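Local coordinates for protein delta-aminolevulinic acid dehydratase (Toxoplasma gondii ME49, PDB 3OBK) that catalyses the condensation of two molecules of 5-aminolevulinic acid into porphobilinogen, an early step of tetrapyrrole biosynthesis, and assembles as an octamer, at residues A[156-169]-A[184-196]. Residues are numbered along the deposited sequence; the frame is centred on the assembly and turned at random.
Sequences IVNDLTVHQLCKQA and DMMDGRVSAIRES
Val-162 wedges its two methyls between the loop and the helix of 184-196: CG1 meets the small Ala-192 CB at 3.4 Å, while CG2 lies against Met-186 CB and Arg-189 CB. One turn on, Cys-166 sets its compact SG beside Ala-192; about a turn later, Ala-169 CB lies 3.5 Å from Ile-193 CG2. Small residues are consistent with the close approach of these neighbouring alpha/beta-barrel helices, segments 158-169 and 189-196, whose axes come within 9.1 Å, crossing at -42°. At the other end the knob is Met-186: chi1, -64°, sets CG against Thr-161 CG2, and bends at chi2 and chi3 carry CE to Ile-156 CG2. Leu-165 CD1 drops onto a carboxylate, 3.3 Å from Asp-184 CG, held by an Arg-189 salt bridge and an Asx turn to Met-186 N. Asn-158 suits its place because its amide both accepts and donates: OD1 takes Asp-187 N at 2.8 Å, and ND2 gives to Asp-187 O at 3.0 Å, each on a carbonyl lone pair. Arg-24 NH1 of a second subunit gives OD1 a second hydrogen bond. The contact is thus mostly apolar throughout, with one two-bond amide clamp tying the Asp-187 backbone to the start of helix 158-169; nearby Asp-184 lies about 6 Å (side chain) from bound porphobilinogen.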
ATOM      1  N   ILE A 156      10.589  30.277  24.959  1.00 21.89           N
ATOM      2  CA  ILE A 156      10.026  30.918  23.792  1.00 21.19           C
ATOM      3  C   ILE A 156       8.534  30.618  23.774  1.00 20.71           C
ATOM      4  O   ILE A 156       8.128  29.544  23.378  1.00 21.01           O
ATOM      5  CB  ILE A 156      10.671  30.386  22.491  1.00 20.96           C
ATOM      6  CG1 ILE A 156      12.152  30.837  22.397  1.00 20.49           C
ATOM      7  CG2 ILE A 156       9.879  30.880  21.286  1.00 20.21           C
ATOM      8  CD1 ILE A 156      13.155  30.059  23.261  1.00 19.07           C
ATOM      9  N   VAL A 157       7.721  31.577  24.185  1.00 20.56           N
ATOM     10  CA  VAL A 157       6.303  31.334  24.435  1.00 20.08           C
ATOM     11  C   VAL A 157       5.525  31.324  23.149  1.00 18.79           C
ATOM     12  O   VAL A 157       5.606  32.257  22.359  1.00 18.61           O
ATOM     13  CB  VAL A 157       5.678  32.358  25.442  1.00 20.95           C
ATOM     14  CG1 VAL A 157       6.451  32.337  26.753  1.00 21.09           C
ATOM     15  CG2 VAL A 157       5.620  33.751  24.876  1.00 20.51           C
ATOM     16  N   ASN A 158       4.764  30.251  22.961  1.00 17.81           N
ATOM     17  CA  ASN A 158       4.193  29.936  21.675  1.00 16.64           C
ATOM     18  C   ASN A 158       3.136  30.901  21.180  1.00 16.25           C
ATOM     19  O   ASN A 158       3.276  31.485  20.109  1.00 15.58           O
ATOM     20  CB  ASN A 158       3.586  28.551  21.679  1.00 16.33           C
ATOM     21  CG  ASN A 158       3.398  28.024  20.283  1.00 16.10           C
ATOM     22  OD1 ASN A 158       4.350  27.505  19.690  1.00 15.92           O
ATOM     23  ND2 ASN A 158       2.188  28.184  19.724  1.00 12.75           N
ATOM     24  N   ASP A 159       2.075  31.034  21.953  1.00 16.08           N
ATOM     25  CA  ASP A 159       0.871  31.671  21.477  1.00 16.69           C
ATOM     26  C   ASP A 159       1.011  33.183  21.348  1.00 16.63           C
ATOM     27  O   ASP A 159       0.452  33.803  20.448  1.00 16.11           O
ATOM     28  CB  ASP A 159      -0.272  31.344  22.436  1.00 17.58           C
ATOM     29  CG  ASP A 159      -0.573  29.851  22.495  1.00 17.84           C
ATOM     30  OD1 ASP A 159       0.001  29.058  21.709  1.00 14.68           O
ATOM     31  OD2 ASP A 159      -1.406  29.491  23.347  1.00 19.16           O
ATOM     32  N   LEU A 160       1.768  33.772  22.253  1.00 16.98           N
ATOM     33  CA  LEU A 160       1.999  35.191  22.224  1.00 17.67           C
ATOM     34  C   LEU A 160       2.878  35.466  21.004  1.00 16.95           C
ATOM     35  O   LEU A 160       2.707  36.478  20.306  1.00 16.25           O
ATOM     36  CB  LEU A 160       2.634  35.650  23.542  1.00 17.93           C
ATOM     37  CG  LEU A 160       2.957  37.146  23.631  1.00 19.50           C
ATOM     38  CD1 LEU A 160       1.678  37.994  23.404  1.00 19.31           C
ATOM     39  CD2 LEU A 160       3.679  37.488  24.957  1.00 18.05           C
ATOM     40  N   THR A 161       3.780  34.528  20.715  1.00 16.50           N
ATOM     41  CA  THR A 161       4.615  34.645  19.520  1.00 16.01           C
ATOM     42  C   THR A 161       3.768  34.577  18.268  1.00 16.28           C
ATOM     43  O   THR A 161       3.965  35.373  17.370  1.00 16.13           O
ATOM     44  CB  THR A 161       5.738  33.601  19.485  1.00 15.56           C
ATOM     45  OG1 THR A 161       6.659  33.882  20.536  1.00 12.87           O
ATOM     46  CG2 THR A 161       6.472  33.633  18.128  1.00 15.03           C
ATOM     47  N   VAL A 162       2.781  33.684  18.226  1.00 16.84           N
ATOM     48  CA  VAL A 162       1.904  33.609  17.058  1.00 17.56           C
ATOM     49  C   VAL A 162       1.191  34.952  16.815  1.00 18.72           C
ATOM     50  O   VAL A 162       1.101  35.431  15.680  1.00 18.26           O
ATOM     51  CB  VAL A 162       0.896  32.426  17.161  1.00 18.07           C
ATOM     52  CG1 VAL A 162      -0.140  32.460  16.019  1.00 16.55           C
ATOM     53  CG2 VAL A 162       1.662  31.103  17.139  1.00 16.83           C
ATOM     54  N   HIS A 163       0.724  35.585  17.887  1.00 19.92           N
ATOM     55  CA  HIS A 163       0.056  36.886  17.761  1.00 20.83           C
ATOM     56  C   HIS A 163       0.961  37.907  17.048  1.00 20.39           C
ATOM     57  O   HIS A 163       0.504  38.595  16.127  1.00 20.04           O
ATOM     58  CB  HIS A 163      -0.363  37.386  19.138  1.00 22.12           C
ATOM     59  CG  HIS A 163      -1.297  38.566  19.118  1.00 25.70           C
ATOM     60  ND1 HIS A 163      -2.143  38.851  18.057  1.00 28.09           N
ATOM     61  CD2 HIS A 163      -1.556  39.500  20.068  1.00 27.88           C
ATOM     62  CE1 HIS A 163      -2.865  39.921  18.349  1.00 28.56           C
ATOM     63  NE2 HIS A 163      -2.539  40.323  19.568  1.00 29.63           N
ATOM     64  N   GLN A 164       2.235  37.969  17.458  1.00 19.59           N
ATOM     65  CA  GLN A 164       3.231  38.821  16.798  1.00 19.01           C
ATOM     66  C   GLN A 164       3.421  38.450  15.335  1.00 18.60           C
ATOM     67  O   GLN A 164       3.494  39.327  14.466  1.00 18.30           O
ATOM     68  CB  GLN A 164       4.597  38.745  17.491  1.00 18.74           C
ATOM     69  CG  GLN A 164       4.680  39.215  18.950  1.00 19.05           C
ATOM     70  CD  GLN A 164       4.149  40.618  19.173  1.00 18.78           C
ATOM     71  OE1 GLN A 164       2.955  40.822  19.188  1.00 18.00           O
ATOM     72  NE2 GLN A 164       5.039  41.580  19.358  1.00 19.93           N
ATOM     73  N   LEU A 165       3.511  37.153  15.048  1.00 18.34           N
ATOM     74  CA  LEU A 165       3.719  36.712  13.663  1.00 17.61           C
ATOM     75  C   LEU A 165       2.518  37.038  12.773  1.00 18.24           C
ATOM     76  O   LEU A 165       2.687  37.310  11.564  1.00 18.27           O
ATOM     77  CB  LEU A 165       3.976  35.217  13.603  1.00 16.95           C
ATOM     78  CG  LEU A 165       5.174  34.687  14.362  1.00 16.46           C
ATOM     79  CD1 LEU A 165       5.175  33.164  14.309  1.00 13.59           C
ATOM     80  CD2 LEU A 165       6.435  35.277  13.803  1.00 15.02           C
ATOM     81  N   CYS A 166       1.316  37.012  13.358  1.00 18.57           N
ATOM     82  CA  CYS A 166       0.126  37.436  12.636  1.00 19.36           C
ATOM     83  C   CYS A 166       0.223  38.906  12.256  1.00 19.41           C
ATOM     84  O   CYS A 166      -0.131  39.286  11.130  1.00 19.64           O
ATOM     85  CB  CYS A 166      -1.147  37.161  13.423  1.00 19.54           C
ATOM     86  SG  CYS A 166      -1.536  35.373  13.537  1.00 21.66           S
ATOM     87  N   LYS A 167       0.745  39.728  13.154  1.00 19.08           N
ATOM     88  CA  LYS A 167       0.876  41.141  12.837  1.00 19.92           C
ATOM     89  C   LYS A 167       1.911  41.312  11.756  1.00 18.87           C
ATOM     90  O   LYS A 167       1.688  42.046  10.822  1.00 19.05           O
ATOM     91  CB  LYS A 167       1.277  41.970  14.057  1.00 20.77           C
ATOM     92  CG  LYS A 167       0.194  42.129  15.114  1.00 23.61           C
ATOM     93  CD  LYS A 167       0.847  42.737  16.330  1.00 28.57           C
ATOM     94  CE  LYS A 167      -0.103  43.079  17.435  1.00 32.53           C
ATOM     95  NZ  LYS A 167       0.588  44.067  18.343  1.00 36.71           N
ATOM     96  N   GLN A 168       3.036  40.624  11.899  1.00 17.85           N
ATOM     97  CA  GLN A 168       4.095  40.646  10.911  1.00 17.43           C
ATOM     98  C   GLN A 168       3.616  40.223   9.552  1.00 16.98           C
ATOM     99  O   GLN A 168       3.912  40.908   8.562  1.00 16.84           O
ATOM    100  CB  GLN A 168       5.272  39.752  11.294  1.00 17.22           C
ATOM    101  CG  GLN A 168       6.466  39.898  10.339  1.00 17.22           C
ATOM    102  CD  GLN A 168       7.615  39.001  10.690  1.00 17.03           C
ATOM    103  OE1 GLN A 168       7.450  38.037  11.430  1.00 17.29           O
ATOM    104  NE2 GLN A 168       8.790  39.316  10.174  1.00 15.03           N
ATOM    105  N   ALA A 169       2.907  39.103   9.485  1.00 16.29           N
ATOM    106  CA  ALA A 169       2.406  38.629   8.177  1.00 16.26           C
ATOM    107  C   ALA A 169       1.453  39.635   7.516  1.00 16.36           C
ATOM    108  O   ALA A 169       1.481  39.777   6.303  1.00 15.89           O
ATOM    109  CB  ALA A 169       1.740  37.205   8.264  1.00 15.18           C
ATOM    110  N   ASP A 184       9.289  30.099  11.792  1.00 16.06           N
ATOM    111  CA  ASP A 184       9.360  30.234  13.247  1.00 15.97           C
ATOM    112  C   ASP A 184       9.287  28.943  14.023  1.00 15.58           C
ATOM    113  O   ASP A 184       9.823  28.872  15.117  1.00 15.58           O
ATOM    114  CB  ASP A 184       8.176  31.075  13.711  1.00 16.74           C
ATOM    115  CG  ASP A 184       6.867  30.579  13.131  1.00 17.19           C
ATOM    116  OD1 ASP A 184       6.672  30.761  11.907  1.00 16.13           O
ATOM    117  OD2 ASP A 184       6.064  29.983  13.890  1.00 16.98           O
ATOM    118  N   MET A 185       8.560  27.963  13.480  1.00 14.88           N
ATOM    119  CA  MET A 185       8.293  26.672  14.106  1.00 13.92           C
ATOM    120  C   MET A 185       7.487  26.754  15.414  1.00 14.35           C
ATOM    121  O   MET A 185       7.560  25.863  16.284  1.00 14.39           O
ATOM    122  CB  MET A 185       9.581  25.869  14.248  1.00 13.46           C
ATOM    123  CG  MET A 185      10.156  25.395  12.915  1.00 14.01           C
ATOM    124  SD  MET A 185       9.131  24.205  12.000  1.00 16.84           S
ATOM    125  CE  MET A 185       9.462  22.708  12.900  1.00 12.81           C
ATOM    126  N   MET A 186       6.670  27.796  15.542  1.00 14.46           N
ATOM    127  CA  MET A 186       5.679  27.833  16.608  1.00 14.87           C
ATOM    128  C   MET A 186       4.592  26.886  16.211  1.00 14.81           C
ATOM    129  O   MET A 186       4.370  26.661  15.035  1.00 15.10           O
ATOM    130  CB  MET A 186       5.094  29.223  16.787  1.00 15.15           C
ATOM    131  CG  MET A 186       6.119  30.265  17.232  1.00 16.16           C
ATOM    132  SD  MET A 186       6.949  29.845  18.782  1.00 15.85           S
ATOM    133  CE  MET A 186       8.524  29.097  18.306  1.00 11.60           C
ATOM    134  N   ASP A 187       3.919  26.312  17.188  1.00 15.05           N
ATOM    135  CA  ASP A 187       2.815  25.448  16.910  1.00 15.31           C
ATOM    136  C   ASP A 187       1.623  26.251  16.462  1.00 15.48           C
ATOM    137  O   ASP A 187       1.292  27.260  17.056  1.00 15.72           O
ATOM    138  CB  ASP A 187       2.466  24.647  18.151  1.00 15.75           C
ATOM    139  CG  ASP A 187       3.433  23.533  18.385  1.00 16.62           C
ATOM    140  OD1 ASP A 187       4.005  23.053  17.388  1.00 16.80           O
ATOM    141  OD2 ASP A 187       3.651  23.156  19.557  1.00 18.03           O
ATOM    142  N   GLY A 188       0.984  25.807  15.392  1.00 15.77           N
ATOM    143  CA  GLY A 188      -0.290  26.395  14.988  1.00 16.35           C
ATOM    144  C   GLY A 188      -0.223  27.718  14.268  1.00 15.86           C
ATOM    145  O   GLY A 188      -1.249  28.280  13.956  1.00 16.26           O
ATOM    146  N   ARG A 189       0.967  28.214  13.952  1.00 15.74           N
ATOM    147  CA  ARG A 189       1.035  29.537  13.318  1.00 15.85           C
ATOM    148  C   ARG A 189       0.409  29.581  11.925  1.00 15.18           C
ATOM    149  O   ARG A 189      -0.135  30.619  11.547  1.00 15.40           O
ATOM    150  CB  ARG A 189       2.477  30.114  13.325  1.00 15.85           C
ATOM    151  CG  ARG A 189       3.386  29.805  12.154  1.00 16.95           C
ATOM    152  CD  ARG A 189       3.934  28.384  12.162  1.00 18.01           C
ATOM    153  NE  ARG A 189       5.293  28.363  11.622  1.00 17.97           N
ATOM    154  CZ  ARG A 189       5.934  27.275  11.206  1.00 18.58           C
ATOM    155  NH1 ARG A 189       5.350  26.094  11.236  1.00 19.22           N
ATOM    156  NH2 ARG A 189       7.171  27.380  10.721  1.00 18.93           N
ATOM    157  N   VAL A 190       0.462  28.477  11.165  1.00 14.37           N
ATOM    158  CA  VAL A 190      -0.031  28.535   9.787  1.00 13.88           C
ATOM    159  C   VAL A 190      -1.496  28.920   9.787  1.00 13.74           C
ATOM    160  O   VAL A 190      -1.905  29.851   9.122  1.00 14.03           O
ATOM    161  CB  VAL A 190       0.172  27.233   8.968  1.00 13.78           C
ATOM    162  CG1 VAL A 190      -0.509  27.384   7.621  1.00 12.43           C
ATOM    163  CG2 VAL A 190       1.698  26.909   8.772  1.00 13.17           C
ATOM    164  N   SER A 191      -2.287  28.210  10.549  1.00 13.76           N
ATOM    165  CA  SER A 191      -3.720  28.460  10.539  1.00 14.19           C
ATOM    166  C   SER A 191      -4.046  29.841  11.056  1.00 14.00           C
ATOM    167  O   SER A 191      -4.981  30.469  10.557  1.00 14.41           O
ATOM    168  CB  SER A 191      -4.450  27.442  11.405  1.00 14.32           C
ATOM    169  OG  SER A 191      -5.855  27.597  11.290  1.00 16.31           O
ATOM    170  N   ALA A 192      -3.294  30.294  12.065  1.00 13.18           N
ATOM    171  CA  ALA A 192      -3.573  31.560  12.713  1.00 13.34           C
ATOM    172  C   ALA A 192      -3.264  32.670  11.731  1.00 13.51           C
ATOM    173  O   ALA A 192      -4.047  33.644  11.592  1.00 13.97           O
ATOM    174  CB  ALA A 192      -2.759  31.716  13.998  1.00 12.33           C
ATOM    175  N   ILE A 193      -2.129  32.533  11.045  1.00 12.80           N
ATOM    176  CA  ILE A 193      -1.734  33.539  10.055  1.00 12.80           C
ATOM    177  C   ILE A 193      -2.733  33.533   8.915  1.00 12.96           C
ATOM    178  O   ILE A 193      -3.143  34.568   8.446  1.00 13.07           O
ATOM    179  CB  ILE A 193      -0.315  33.319   9.504  1.00 11.69           C
ATOM    180  CG1 ILE A 193       0.700  33.580  10.622  1.00 12.27           C
ATOM    181  CG2 ILE A 193      -0.113  34.237   8.336  1.00  9.49           C
ATOM    182  CD1 ILE A 193       2.085  32.960  10.518  1.00  9.33           C
ATOM    183  N   ARG A 194      -3.152  32.351   8.500  1.00 13.43           N
ATOM    184  CA  ARG A 194      -4.095  32.239   7.400  1.00 14.18           C
ATOM    185  C   ARG A 194      -5.388  33.034   7.670  1.00 15.65           C
ATOM    186  O   ARG A 194      -5.878  33.718   6.787  1.00 15.58           O
ATOM    187  CB  ARG A 194      -4.419  30.769   7.137  1.00 13.61           C
ATOM    188  CG  ARG A 194      -5.340  30.528   5.934  1.00 14.05           C
ATOM    189  CD  ARG A 194      -4.667  30.833   4.597  1.00 13.99           C
ATOM    190  NE  ARG A 194      -4.822  32.225   4.192  1.00 12.86           N
ATOM    191  CZ  ARG A 194      -4.042  32.844   3.316  1.00 14.44           C
ATOM    192  NH1 ARG A 194      -4.264  34.116   3.036  1.00 15.45           N
ATOM    193  NH2 ARG A 194      -3.032  32.207   2.721  1.00 14.73           N
ATOM    194  N   GLU A 195      -5.912  32.940   8.893  1.00 16.67           N
ATOM    195  CA  GLU A 195      -7.211  33.501   9.221  1.00 18.41           C
ATOM    196  C   GLU A 195      -7.099  34.990   9.354  1.00 18.77           C
ATOM    197  O   GLU A 195      -7.997  35.700   8.920  1.00 19.43           O
ATOM    198  CB  GLU A 195      -7.750  32.923  10.527  1.00 19.39           C
ATOM    199  CG  GLU A 195      -9.233  33.142  10.725  1.00 23.49           C
ATOM    200  CD  GLU A 195      -9.778  32.565  12.051  1.00 27.79           C
ATOM    201  OE1 GLU A 195      -9.911  31.323  12.145  1.00 29.62           O
ATOM    202  OE2 GLU A 195     -10.114  33.367  12.964  1.00 30.53           O
ATOM    203  N   SER A 196      -6.001  35.440   9.960  1.00 18.37           N
ATOM    204  CA  SER A 196      -5.661  36.847  10.068  1.00 19.04           C
ATOM    205  C   SER A 196      -5.570  37.490   8.698  1.00 18.82           C
ATOM    206  O   SER A 196      -6.172  38.550   8.457  1.00 19.66           O
ATOM    207  CB  SER A 196      -4.316  37.020  10.785  1.00 18.94           C
ATOM    208  OG  SER A 196      -4.353  36.451  12.084  1.00 21.14           O
TER